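Local coordinates for protein L-asparaginase 1 (Escherichia coli, PDB 6NXC) that hydrolyses L-asparagine to L-aspartate and ammonium, working as a homotetramer that asparagine itself activates at a separate allosteric site, at residues Leu121-Glu126 with Leu326-Tyr331; Val167-Phe170 with Leu175-Gly178; Ala97-Tyr102 with Glu219-Val224. The protein carries 1 engineered substitution. All coordinates share one frame; numbering follows the deposited sequence.

Contact 1 of 3, residues Leu121-Glu126 with Leu326-Tyr331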
ATOM      1  N   LEU B 121     -27.429   9.923   0.855  1.00 12.75           N
ATOM      2  CA  LEU B 121     -27.713  11.038  -0.064  1.00 13.49           C
ATOM      3  C   LEU B 121     -27.659  10.530  -1.491  1.00 12.31           C
ATOM      4  O   LEU B 121     -28.408  11.018  -2.354  1.00 15.86           O
ATOM      5  CB  LEU B 121     -26.768  12.229   0.153  1.00 13.89           C
ATOM      6  CG  LEU B 121     -26.956  12.904   1.495  1.00 15.06           C
ATOM      7  CD1 LEU B 121     -25.884  13.949   1.658  1.00 15.79           C
ATOM      8  CD2 LEU B 121     -28.372  13.532   1.612  1.00 19.29           C
ATOM      9  N   SER B 122     -26.745   9.598  -1.821  1.00 14.10           N
ATOM     10  CA  SER B 122     -26.601   9.074  -3.167  1.00 11.74           C
ATOM     11  C   SER B 122     -27.919   8.498  -3.716  1.00 15.58           C
ATOM     12  O   SER B 122     -28.232   8.673  -4.882  1.00 17.61           O
ATOM     13  CB  SER B 122     -25.471   8.082  -3.360  1.00 13.78           C
ATOM     14  OG  SER B 122     -25.748   6.817  -2.833  1.00 17.25           O
ATOM     15  N   PHE B 123     -28.614   7.701  -2.941  1.00 13.66           N
ATOM     16  CA  PHE B 123     -29.918   7.101  -3.299  1.00 14.80           C
ATOM     17  C   PHE B 123     -31.038   8.109  -3.263  1.00 17.95           C
ATOM     18  O   PHE B 123     -31.863   8.043  -4.168  1.00 21.67           O
ATOM     19  CB  PHE B 123     -30.217   5.948  -2.333  1.00 13.21           C
ATOM     20  CG  PHE B 123     -29.158   4.893  -2.438  1.00 15.84           C
ATOM     21  CD1 PHE B 123     -29.051   4.135  -3.568  1.00 16.35           C
ATOM     22  CD2 PHE B 123     -28.306   4.614  -1.377  1.00 16.79           C
ATOM     23  CE1 PHE B 123     -28.074   3.153  -3.670  1.00 16.53           C
ATOM     24  CE2 PHE B 123     -27.364   3.624  -1.458  1.00 17.19           C
ATOM     25  CZ  PHE B 123     -27.228   2.915  -2.618  1.00 16.92           C
ATOM     26  N   MET B 124     -30.976   9.111  -2.371  1.00 16.76           N
ATOM     27  CA  MET B 124     -32.128  10.030  -2.166  1.00 16.21           C
ATOM     28  C   MET B 124     -32.145  11.067  -3.314  1.00 20.87           C
ATOM     29  O   MET B 124     -33.244  11.487  -3.726  1.00 20.34           O
ATOM     30  CB  MET B 124     -31.985  10.766  -0.814  1.00 17.36           C
ATOM     31  CG  MET B 124     -32.193   9.836   0.308  1.00 20.48           C
ATOM     32  SD  MET B 124     -31.774  10.665   1.829  1.00 22.74           S
ATOM     33  CE  MET B 124     -33.342  11.488   1.956  1.00 22.29           C
ATOM     34  N   LEU B 125     -30.973  11.512  -3.793  1.00 20.19           N
ATOM     35  CA  LEU B 125     -30.897  12.690  -4.692  1.00 18.84           C
ATOM     36  C   LEU B 125     -30.967  12.170  -6.148  1.00 21.98           C
ATOM     37  O   LEU B 125     -29.910  11.910  -6.785  1.00 28.82           O
ATOM     38  CB  LEU B 125     -29.606  13.478  -4.454  1.00 18.34           C
ATOM     39  CG  LEU B 125     -29.395  14.028  -3.064  1.00 17.42           C
ATOM     40  CD1 LEU B 125     -28.143  14.897  -2.917  1.00 17.71           C
ATOM     41  CD2 LEU B 125     -30.556  14.879  -2.677  1.00 23.06           C
ATOM     42  N   GLU B 126     -32.115  12.193  -6.786  1.00 19.99           N
ATOM     43  CA  GLU B 126     -32.248  11.725  -8.199  1.00 21.69           C
ATOM     44  C   GLU B 126     -32.161  12.958  -9.111  1.00 15.49           C
ATOM     45  O   GLU B 126     -32.567  14.051  -8.651  1.00 17.42           O
ATOM     46  CB  GLU B 126     -33.621  11.022  -8.351  1.00 27.28           C
ATOM     47  CG  GLU B 126     -34.066  10.832  -9.815  1.00 32.65           C
ATOM     48  CD  GLU B 126     -35.464  10.256 -10.051  1.00 44.69           C
ATOM     49  OE1 GLU B 126     -35.739   9.782 -11.194  1.00 43.96           O
ATOM     50  OE2 GLU B 126     -36.283  10.292  -9.115  1.00 37.78           O
ATOM     51  N   LEU B 326     -27.380  -0.695   3.961  1.00 15.72           N
ATOM     52  CA  LEU B 326     -28.280  -0.137   4.942  1.00 16.74           C
ATOM     53  C   LEU B 326     -29.059   1.006   4.288  1.00 17.39           C
ATOM     54  O   LEU B 326     -30.317   1.039   4.453  1.00 16.37           O
ATOM     55  CB  LEU B 326     -27.485   0.317   6.179  1.00 17.77           C
ATOM     56  CG  LEU B 326     -28.405   0.812   7.267  1.00 23.72           C
ATOM     57  CD1 LEU B 326     -29.117  -0.353   7.939  1.00 26.06           C
ATOM     58  CD2 LEU B 326     -27.743   1.712   8.270  1.00 23.54           C
ATOM     59  N   THR B 327     -28.327   1.973   3.656  1.00 16.47           N
ATOM     60  CA  THR B 327     -28.993   3.179   3.173  1.00 14.75           C
ATOM     61  C   THR B 327     -29.856   2.771   1.972  1.00 16.09           C
ATOM     62  O   THR B 327     -30.874   3.338   1.810  1.00 14.71           O
ATOM     63  CB  THR B 327     -28.007   4.317   2.980  1.00 13.86           C
ATOM     64  OG1 THR B 327     -27.068   3.838   2.024  1.00 16.27           O
ATOM     65  CG2 THR B 327     -27.339   4.665   4.271  1.00 16.84           C
ATOM     66  N   LYS B 328     -29.425   1.818   1.120  1.00 14.21           N
ATOM     67  CA  LYS B 328     -30.163   1.387  -0.055  1.00 15.89           C
ATOM     68  C   LYS B 328     -31.499   0.758   0.407  1.00 14.98           C
ATOM     69  O   LYS B 328     -32.535   0.991  -0.226  1.00 15.71           O
ATOM     70  CB  LYS B 328     -29.372   0.350  -0.843  1.00 16.31           C
ATOM     71  CG  LYS B 328     -29.852   0.134  -2.276  1.00 16.67           C
ATOM     72  CD  LYS B 328     -28.912  -0.795  -3.020  1.00 16.12           C
ATOM     73  CE  LYS B 328     -29.351  -1.032  -4.415  1.00 18.35           C
ATOM     74  NZ  LYS B 328     -28.397  -1.916  -5.124  1.00 16.40           N
ATOM     75  N   LEU B 329     -31.466  -0.029   1.505  1.00 14.00           N
ATOM     76  CA  LEU B 329     -32.725  -0.681   2.030  1.00 16.41           C
ATOM     77  C   LEU B 329     -33.649   0.417   2.556  1.00 16.09           C
ATOM     78  O   LEU B 329     -34.803   0.367   2.257  1.00 16.91           O
ATOM     79  CB  LEU B 329     -32.378  -1.659   3.132  1.00 15.21           C
ATOM     80  CG  LEU B 329     -31.799  -2.947   2.580  1.00 16.46           C
ATOM     81  CD1 LEU B 329     -31.139  -3.707   3.696  1.00 18.11           C
ATOM     82  CD2 LEU B 329     -32.933  -3.743   1.946  1.00 18.76           C
ATOM     83  N   HIS B 330     -33.123   1.383   3.310  1.00 17.38           N
ATOM     84  CA  HIS B 330     -33.889   2.560   3.816  1.00 16.29           C
ATOM     85  C   HIS B 330     -34.549   3.219   2.643  1.00 15.43           C
ATOM     86  O   HIS B 330     -35.807   3.499   2.676  1.00 19.99           O
ATOM     87  CB  HIS B 330     -33.080   3.582   4.581  1.00 16.07           C
ATOM     88  CG  HIS B 330     -32.902   3.171   6.021  1.00 18.30           C
ATOM     89  ND1 HIS B 330     -33.811   3.551   6.994  1.00 23.59           N
ATOM     90  CD2 HIS B 330     -31.919   2.539   6.663  1.00 20.70           C
ATOM     91  CE1 HIS B 330     -33.398   3.064   8.138  1.00 21.81           C
ATOM     92  NE2 HIS B 330     -32.239   2.478   7.971  1.00 22.53           N
ATOM     93  N   TYR B 331     -33.781   3.408   1.550  1.00 16.77           N
ATOM     94  CA  TYR B 331     -34.328   4.090   0.372  1.00 14.57           C
ATOM     95  C   TYR B 331     -35.448   3.259  -0.286  1.00 17.48           C
ATOM     96  O   TYR B 331     -36.562   3.758  -0.451  1.00 16.65           O
ATOM     97  CB  TYR B 331     -33.174   4.390  -0.612  1.00 17.51           C
ATOM     98  CG  TYR B 331     -33.634   4.680  -2.010  1.00 16.82           C
ATOM     99  CD1 TYR B 331     -34.273   5.846  -2.321  1.00 19.72           C
ATOM    100  CD2 TYR B 331     -33.412   3.784  -3.018  1.00 19.31           C
ATOM    101  CE1 TYR B 331     -34.684   6.144  -3.610  1.00 22.43           C
ATOM    102  CE2 TYR B 331     -33.841   4.031  -4.300  1.00 25.49           C
ATOM    103  CZ  TYR B 331     -34.507   5.208  -4.594  1.00 23.78           C
ATOM    104  OH  TYR B 331     -34.898   5.377  -5.865  1.00 31.61           O
TER

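Contact 2 of 3, residues Val167-Phe170 with Leu175-Gly178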
ATOM      1  N   VAL B 167     -22.730  12.180  -5.317  1.00 13.66           N
ATOM      2  CA  VAL B 167     -22.431  12.423  -3.917  1.00 14.14           C
ATOM      3  C   VAL B 167     -21.078  11.784  -3.654  1.00 13.92           C
ATOM      4  O   VAL B 167     -20.944  10.535  -3.894  1.00 15.71           O
ATOM      5  CB  VAL B 167     -23.470  11.879  -2.943  1.00 13.26           C
ATOM      6  CG1 VAL B 167     -22.971  12.223  -1.562  1.00 13.97           C
ATOM      7  CG2 VAL B 167     -24.856  12.421  -3.226  1.00 15.74           C
ATOM      8  N   THR B 168     -20.116  12.593  -3.242  1.00 12.89           N
ATOM      9  CA  THR B 168     -18.769  12.103  -3.030  1.00 13.76           C
ATOM     10  C   THR B 168     -18.345  12.431  -1.619  1.00 15.22           C
ATOM     11  O   THR B 168     -18.961  13.203  -0.911  1.00 14.99           O
ATOM     12  CB  THR B 168     -17.843  12.750  -4.059  1.00 15.92           C
ATOM     13  OG1 THR B 168     -17.904  14.192  -3.996  1.00 19.51           O
ATOM     14  CG2 THR B 168     -18.134  12.315  -5.488  1.00 17.08           C
ATOM     15  N   LEU B 169     -17.166  11.888  -1.256  1.00 14.43           N
ATOM     16  CA  LEU B 169     -16.584  12.063   0.072  1.00 13.78           C
ATOM     17  C   LEU B 169     -15.118  12.444  -0.152  1.00 15.55           C
ATOM     18  O   LEU B 169     -14.424  11.684  -0.884  1.00 14.15           O
ATOM     19  CB  LEU B 169     -16.765  10.772   0.909  1.00 13.51           C
ATOM     20  CG  LEU B 169     -16.373  10.917   2.362  1.00 17.64           C
ATOM     21  CD1 LEU B 169     -17.162   9.866   3.164  1.00 17.61           C
ATOM     22  CD2 LEU B 169     -14.870  10.813   2.525  1.00 18.30           C
ATOM     23  N   PHE B 170     -14.687  13.593   0.361  1.00 13.56           N
ATOM     24  CA  PHE B 170     -13.274  14.089   0.222  1.00 14.24           C
ATOM     25  C   PHE B 170     -12.529  13.942   1.523  1.00 13.22           C
ATOM     26  O   PHE B 170     -13.071  14.399   2.542  1.00 16.87           O
ATOM     27  CB  PHE B 170     -13.219  15.560  -0.178  1.00 15.80           C
ATOM     28  CG  PHE B 170     -11.844  15.868  -0.626  1.00 17.79           C
ATOM     29  CD1 PHE B 170     -10.885  16.221   0.369  1.00 20.56           C
ATOM     30  CD2 PHE B 170     -11.473  15.761  -1.941  1.00 20.77           C
ATOM     31  CE1 PHE B 170      -9.588  16.455  -0.017  1.00 23.25           C
ATOM     32  CE2 PHE B 170     -10.147  15.981  -2.304  1.00 19.38           C
ATOM     33  CZ  PHE B 170      -9.211  16.248  -1.334  1.00 20.00           C
ATOM     34  N   LEU B 175     -10.801  12.074  -3.510  1.00 15.45           N
ATOM     35  CA  LEU B 175     -12.244  12.100  -3.660  1.00 14.11           C
ATOM     36  C   LEU B 175     -12.736  10.698  -3.951  1.00 16.25           C
ATOM     37  O   LEU B 175     -12.356  10.152  -5.020  1.00 16.34           O
ATOM     38  CB  LEU B 175     -12.637  13.067  -4.756  1.00 12.83           C
ATOM     39  CG  LEU B 175     -14.123  13.415  -4.859  1.00 14.48           C
ATOM     40  CD1 LEU B 175     -14.616  14.245  -3.728  1.00 15.11           C
ATOM     41  CD2 LEU B 175     -14.461  13.965  -6.237  1.00 14.22           C
ATOM     42  N   TYR B 176     -13.698  10.230  -3.140  1.00 14.82           N
ATOM     43  CA  TYR B 176     -14.277   8.882  -3.254  1.00 14.21           C
ATOM     44  C   TYR B 176     -15.747   8.975  -3.687  1.00 14.25           C
ATOM     45  O   TYR B 176     -16.434   9.941  -3.303  1.00 14.68           O
ATOM     46  CB  TYR B 176     -14.182   8.156  -1.929  1.00 14.96           C
ATOM     47  CG  TYR B 176     -12.777   8.003  -1.400  1.00 15.77           C
ATOM     48  CD1 TYR B 176     -11.898   7.050  -1.873  1.00 19.66           C
ATOM     49  CD2 TYR B 176     -12.315   8.815  -0.392  1.00 17.55           C
ATOM     50  CE1 TYR B 176     -10.631   6.898  -1.326  1.00 19.52           C
ATOM     51  CE2 TYR B 176     -11.026   8.728   0.120  1.00 21.92           C
ATOM     52  CZ  TYR B 176     -10.206   7.695  -0.288  1.00 18.49           C
ATOM     53  OH  TYR B 176      -8.925   7.618   0.213  1.00 21.52           O
ATOM     54  N   ARG B 177     -16.199   7.942  -4.394  1.00 13.84           N
ATOM     55  CA  ARG B 177     -17.663   7.777  -4.562  1.00 13.68           C
ATOM     56  C   ARG B 177     -18.284   7.525  -3.195  1.00 14.39           C
ATOM     57  O   ARG B 177     -17.862   6.622  -2.497  1.00 11.77           O
ATOM     58  CB  ARG B 177     -17.936   6.649  -5.530  1.00 15.80           C
ATOM     59  CG  ARG B 177     -19.416   6.458  -5.735  1.00 15.74           C
ATOM     60  CD  ARG B 177     -19.821   5.455  -6.829  1.00 15.09           C
ATOM     61  NE  ARG B 177     -19.493   6.063  -8.149  1.00 17.48           N
ATOM     62  CZ  ARG B 177     -19.190   5.406  -9.239  1.00 18.29           C
ATOM     63  NH1 ARG B 177     -19.258   4.095  -9.257  1.00 17.55           N
ATOM     64  NH2 ARG B 177     -18.828   6.091 -10.330  1.00 22.56           N
ATOM     65  N   GLY B 178     -19.233   8.338  -2.776  1.00 13.65           N
ATOM     66  CA  GLY B 178     -19.828   8.255  -1.414  1.00 13.42           C
ATOM     67  C   GLY B 178     -20.314   6.884  -1.042  1.00 14.63           C
ATOM     68  O   GLY B 178     -19.992   6.474   0.114  1.00 12.99           O
TER

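Contact 3 of 3, residues Ala97-Tyr102 with Glu219-Val224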
ATOM      1  N   ALA B  97     -33.558  22.678  -0.994  1.00 17.19           N
ATOM      2  CA  ALA B  97     -33.919  24.083  -0.660  1.00 16.80           C
ATOM      3  C   ALA B  97     -32.989  25.071  -1.319  1.00 20.40           C
ATOM      4  O   ALA B  97     -33.497  26.143  -1.750  1.00 22.16           O
ATOM      5  CB  ALA B  97     -33.982  24.315   0.814  1.00 20.06           C
ATOM      6  N   HIS B  98     -31.711  24.754  -1.455  1.00 18.22           N
ATOM      7  CA  HIS B  98     -30.706  25.714  -1.926  1.00 19.64           C
ATOM      8  C   HIS B  98     -30.198  25.323  -3.310  1.00 18.49           C
ATOM      9  O   HIS B  98     -29.276  26.007  -3.796  1.00 18.20           O
ATOM     10  CB  HIS B  98     -29.617  25.828  -0.880  1.00 23.15           C
ATOM     11  CG  HIS B  98     -30.182  26.382   0.389  1.00 28.76           C
ATOM     12  ND1 HIS B  98     -30.721  25.526   1.400  1.00 26.85           N
ATOM     13  CD2 HIS B  98     -30.425  27.654   0.802  1.00 29.83           C
ATOM     14  CE1 HIS B  98     -31.075  26.272   2.444  1.00 27.06           C
ATOM     15  NE2 HIS B  98     -30.998  27.547   2.087  1.00 26.16           N
ATOM     16  N   TYR B  99     -30.716  24.286  -3.909  1.00 18.38           N
ATOM     17  CA  TYR B  99     -30.123  23.690  -5.134  1.00 16.79           C
ATOM     18  C   TYR B  99     -29.972  24.698  -6.240  1.00 17.80           C
ATOM     19  O   TYR B  99     -28.915  24.736  -6.883  1.00 15.24           O
ATOM     20  CB  TYR B  99     -30.967  22.555  -5.642  1.00 16.79           C
ATOM     21  CG  TYR B  99     -30.372  21.762  -6.784  1.00 15.32           C
ATOM     22  CD1 TYR B  99     -29.215  21.014  -6.673  1.00 17.45           C
ATOM     23  CD2 TYR B  99     -30.972  21.788  -8.055  1.00 14.36           C
ATOM     24  CE1 TYR B  99     -28.743  20.255  -7.704  1.00 17.64           C
ATOM     25  CE2 TYR B  99     -30.507  21.011  -9.083  1.00 16.73           C
ATOM     26  CZ  TYR B  99     -29.388  20.219  -8.936  1.00 19.39           C
ATOM     27  OH  TYR B  99     -28.995  19.454  -9.973  1.00 20.42           O
ATOM     28  N   ASP B 100     -31.061  25.430  -6.545  1.00 20.39           N
ATOM     29  CA  ASP B 100     -30.987  26.387  -7.699  1.00 22.26           C
ATOM     30  C   ASP B 100     -30.085  27.570  -7.426  1.00 23.30           C
ATOM     31  O   ASP B 100     -29.655  28.226  -8.431  1.00 27.07           O
ATOM     32  CB  ASP B 100     -32.386  26.854  -8.125  1.00 24.35           C
ATOM     33  CG  ASP B 100     -33.191  25.720  -8.751  1.00 27.30           C
ATOM     34  OD1 ASP B 100     -32.596  24.749  -9.241  1.00 28.99           O
ATOM     35  OD2 ASP B 100     -34.412  25.820  -8.745  1.00 34.50           O
ATOM     36  N   ASP B 101     -29.746  27.862  -6.178  1.00 18.36           N
ATOM     37  CA  ASP B 101     -29.049  29.106  -5.772  1.00 21.78           C
ATOM     38  C   ASP B 101     -27.515  28.992  -5.742  1.00 21.39           C
ATOM     39  O   ASP B 101     -26.839  30.019  -5.600  1.00 19.68           O
ATOM     40  CB  ASP B 101     -29.620  29.585  -4.426  1.00 25.40           C
ATOM     41  CG  ASP B 101     -31.124  29.844  -4.515  1.00 33.46           C
ATOM     42  OD1 ASP B 101     -31.563  30.340  -5.567  1.00 38.48           O
ATOM     43  OD2 ASP B 101     -31.831  29.430  -3.612  1.00 48.60           O
ATOM     44  N   TYR B 102     -26.964  27.789  -5.747  1.00 17.41           N
ATOM     45  CA  TYR B 102     -25.500  27.579  -5.558  1.00 16.51           C
ATOM     46  C   TYR B 102     -25.015  26.663  -6.667  1.00 16.97           C
ATOM     47  O   TYR B 102     -25.824  25.963  -7.268  1.00 17.61           O
ATOM     48  CB  TYR B 102     -25.280  26.992  -4.164  1.00 15.54           C
ATOM     49  CG  TYR B 102     -25.616  28.005  -3.101  1.00 15.03           C
ATOM     50  CD1 TYR B 102     -26.915  28.151  -2.614  1.00 19.32           C
ATOM     51  CD2 TYR B 102     -24.644  28.857  -2.611  1.00 17.09           C
ATOM     52  CE1 TYR B 102     -27.254  29.104  -1.658  1.00 19.98           C
ATOM     53  CE2 TYR B 102     -24.974  29.753  -1.604  1.00 18.21           C
ATOM     54  CZ  TYR B 102     -26.255  29.883  -1.136  1.00 25.00           C
ATOM     55  OH  TYR B 102     -26.522  30.823  -0.174  1.00 25.75           O
ATOM     56  N   GLU B 219     -31.993  13.016 -15.584  1.00 24.78           N
ATOM     57  CA  GLU B 219     -31.929  14.343 -16.193  1.00 23.03           C
ATOM     58  C   GLU B 219     -33.112  15.158 -15.722  1.00 23.72           C
ATOM     59  O   GLU B 219     -34.169  14.603 -15.613  1.00 27.45           O
ATOM     60  CB  GLU B 219     -31.997  14.201 -17.715  1.00 26.44           C
ATOM     61  CG  GLU B 219     -33.136  13.347 -18.200  1.00 28.66           C
ATOM     62  CD  GLU B 219     -32.897  11.841 -18.088  1.00 33.62           C
ATOM     63  OE1 GLU B 219     -33.899  11.129 -18.038  1.00 42.32           O
ATOM     64  OE2 GLU B 219     -31.723  11.406 -18.035  1.00 28.05           O
ATOM     65  N   GLY B 220     -32.943  16.470 -15.674  1.00 21.11           N
ATOM     66  CA  GLY B 220     -34.030  17.343 -15.234  1.00 23.21           C
ATOM     67  C   GLY B 220     -33.811  17.859 -13.836  1.00 22.99           C
ATOM     68  O   GLY B 220     -32.630  17.787 -13.291  1.00 22.45           O
ATOM     69  N   GLU B 221     -34.892  18.399 -13.234  1.00 21.24           N
ATOM     70  CA  GLU B 221     -34.743  19.055 -11.906  1.00 21.72           C
ATOM     71  C   GLU B 221     -34.578  18.000 -10.787  1.00 18.61           C
ATOM     72  O   GLU B 221     -35.057  16.884 -10.904  1.00 20.88           O
ATOM     73  CB  GLU B 221     -35.936  19.933 -11.507  1.00 27.86           C
ATOM     74  CG  GLU B 221     -35.618  21.433 -11.620  1.00 38.07           C
ATOM     75  CD  GLU B 221     -34.560  22.028 -10.690  1.00 45.05           C
ATOM     76  OE1 GLU B 221     -34.136  21.293  -9.814  1.00 42.79           O
ATOM     77  OE2 GLU B 221     -34.173  23.251 -10.839  1.00 48.00           O
ATOM     78  N   LEU B 222     -33.791  18.382  -9.792  1.00 21.41           N
ATOM     79  CA  LEU B 222     -33.442  17.471  -8.675  1.00 17.71           C
ATOM     80  C   LEU B 222     -34.747  16.969  -8.096  1.00 18.43           C
ATOM     81  O   LEU B 222     -35.656  17.796  -7.823  1.00 19.68           O
ATOM     82  CB  LEU B 222     -32.639  18.257  -7.634  1.00 18.13           C
ATOM     83  CG  LEU B 222     -32.234  17.487  -6.371  1.00 21.25           C
ATOM     84  CD1 LEU B 222     -31.212  16.444  -6.726  1.00 20.64           C
ATOM     85  CD2 LEU B 222     -31.705  18.463  -5.334  1.00 19.34           C
ATOM     86  N   ILE B 223     -34.808  15.675  -7.761  1.00 19.41           N
ATOM     87  CA  ILE B 223     -35.949  15.049  -7.068  1.00 20.23           C
ATOM     88  C   ILE B 223     -35.434  14.406  -5.786  1.00 20.68           C
ATOM     89  O   ILE B 223     -34.445  13.691  -5.862  1.00 22.46           O
ATOM     90  CB  ILE B 223     -36.692  14.074  -7.981  1.00 23.50           C
ATOM     91  CG1 ILE B 223     -37.408  14.867  -9.090  1.00 27.30           C
ATOM     92  CG2 ILE B 223     -37.656  13.239  -7.156  1.00 26.65           C
ATOM     93  CD1 ILE B 223     -37.887  14.018 -10.270  1.00 35.15           C
ATOM     94  N   VAL B 224     -36.010  14.763  -4.645  1.00 20.09           N
ATOM     95  CA  VAL B 224     -35.557  14.123  -3.387  1.00 18.83           C
ATOM     96  C   VAL B 224     -36.498  12.964  -2.992  1.00 22.87           C
ATOM     97  O   VAL B 224     -37.699  13.193  -2.823  1.00 20.13           O
ATOM     98  CB  VAL B 224     -35.384  15.118  -2.255  1.00 19.77           C
ATOM     99  CG1 VAL B 224     -34.964  14.272  -1.041  1.00 21.08           C
ATOM    100  CG2 VAL B 224     -34.356  16.193  -2.615  1.00 22.65           C
TER
HETATM  101  O   HOH W   1     -30.793  18.953 -11.666  1.00 23.89           O

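Contact 1 of 3, residues Leu121-Glu126 with Leu326-Tyr331
F123, near the C-terminal end of helix 114-124, presses its ring against K328 while its CB carbon settles on the ring of Y331. The lysine contributes its hydrocarbon part. K328 CB stands over the F123 face, 4.1 Å from the ring centroid and 24° off the ring normal. Further along, CG of K328 lies 3.8 Å from CE1 of F123. T327 approaches differently, placing its OG1 at the edge of that ring, 3.5 Å from F123 CE2. On the face turned from K328, the ring meets OG of its own neighbour S122; it is thus held between K328 on one face and the S122 hydroxyl on the other.

Y331 is used through one face. F123 CB sits 3.7 Å from Y331 CG, and the F123 carbonyl O lies over the same ring, 3.4 Å from Y331 CE1. That oxygen is also gripped by the guanidinium of R351.

A second shell holds the first. With CG anti to its backbone N (chi1 -163°) and an extended chain beyond, K328 runs across F123 and carries NZ to a salt bridge with E353 and to the backbone oxygens of M346 and Q348. T327 OG1 is occupied by the carbonyl O of E323, one turn earlier. E323 lines the pocket of the bound asparagine; that ligand lies about 11 Å from the T327 side chain. The result illustrates helix-on-helix packing across the two-domain asparaginase fold, with helix 114-124 of the N-terminal domain set against helix 322-333 of the C-terminal domain.

Contact 2 of 3, residues Val167-Phe170 with Leu175-Gly178
L169 and Y176 bind each other through both of their backbone amides, forming the hydrogen-bonded pair at the centre of an antiparallel hairpin. Y176 N reaches L169 O at 2.8 Å and nearly straight, with 167° at the hydrogen. The return bond from L169 N to Y176 O measures 2.9 Å. A third bond, 3.0 Å from G178 N to V167 O, continues the pairing past the end of the strand. The short strand segments run antiparallel with their directions 142° apart. R177 starts away from the facing strand, and its NE forms a salt bridge with E166, the residue just before V167.

Packing is tight where L175 leans across the hairpin. Its CD1 methyl comes within 3.3 Å of T168 OG1. L175 CD1 also meets the edge of the F170 ring, near its plane, 3.9 Å from F170 CD2. Having CG anti to the backbone N (chi1 -169°) places it beside the carbonyl carbon of L175, and chi2 then brings CD1 to these two partners. T168 OG1 has a weak hydrogen bond of its own to V132 O on the next strand.

The face bearing L169 and Y176 is looser between the strands, although it too is buried. There L169 CD2 and Y176 CD2 stay 4.4 Å apart. The tyrosine ring instead offers its edge to L169 O. T181 packs against both side chains.

Within the mixed sheet, strand 167-171 lies between strand 132-135, whose I133 touches T168, F170 and L175, and strand 174-177, which is followed by strand 201-203; helix 114-124 covers V167 through L121 and L169 through M114.

Contact 3 of 3, residues Ala97-Tyr102 with Glu219-Val224
The Y99 ring takes L222 over one face: the leucine CB stands 3.9 Å from the ring centroid and only 16° off the normal, displaced toward the rim. The CD2 methyl of L222 extends this cover over the same face toward CG and CD1 of the tyrosine, with L222 CD2 lying 3.8 Å from Y99 CG. E221 OE1 comes in obliquely, 3.7 Å from Y99 CD2. K130 adds a cation-pi contact with the same tyrosine.

With CG anti to the backbone N (chi1 -173°), Y99 directs its ring toward L222. Its hydroxyl receives the amide of G129 and donates to a water that in turn donates to G220 O. This partly buried contact joins the C-terminal region of helix 85-98 to the loop leading into strand 223-224, which pairs with strand 125-126 in a small two-stranded antiparallel sheet.

Farther out, D100 and E221 point their carboxylates at one another with planes 65° apart. D100 OD1 lies 2.7 Å from E221 OE2, a separation at which one acid group probably carries a proton, as is plausible for crystals at pH 4. The other oxygen, E221 OE1, folds back through the bend at chi2 and accepts L222 N at 2.9 Å from the anti side of the carboxylate, tilted out of its plane, while K96 gives it a weak, long ion pair.

Contacts 1 and 2 belong to the core, with every touching residue buried, whereas contact 3 lies near the surface, its centre about 20 Å from the centre of the chain, with two of its four touching residues exposed. The chemistry follows: aromatic and aliphatic packing in contact 1, backbone pairing in contact 2, and a ring, acids and a bridging water in contact 3. Segment 121-126 connects all three. It touches V167 of contact 2 through L121, S122 and L125, and meets contact 3 where E126 O lies 2.9 Å from I223 N, a probable hydrogen bond. Contacts 2 and 3 do not touch, their nearest atoms being about 8 Å apart.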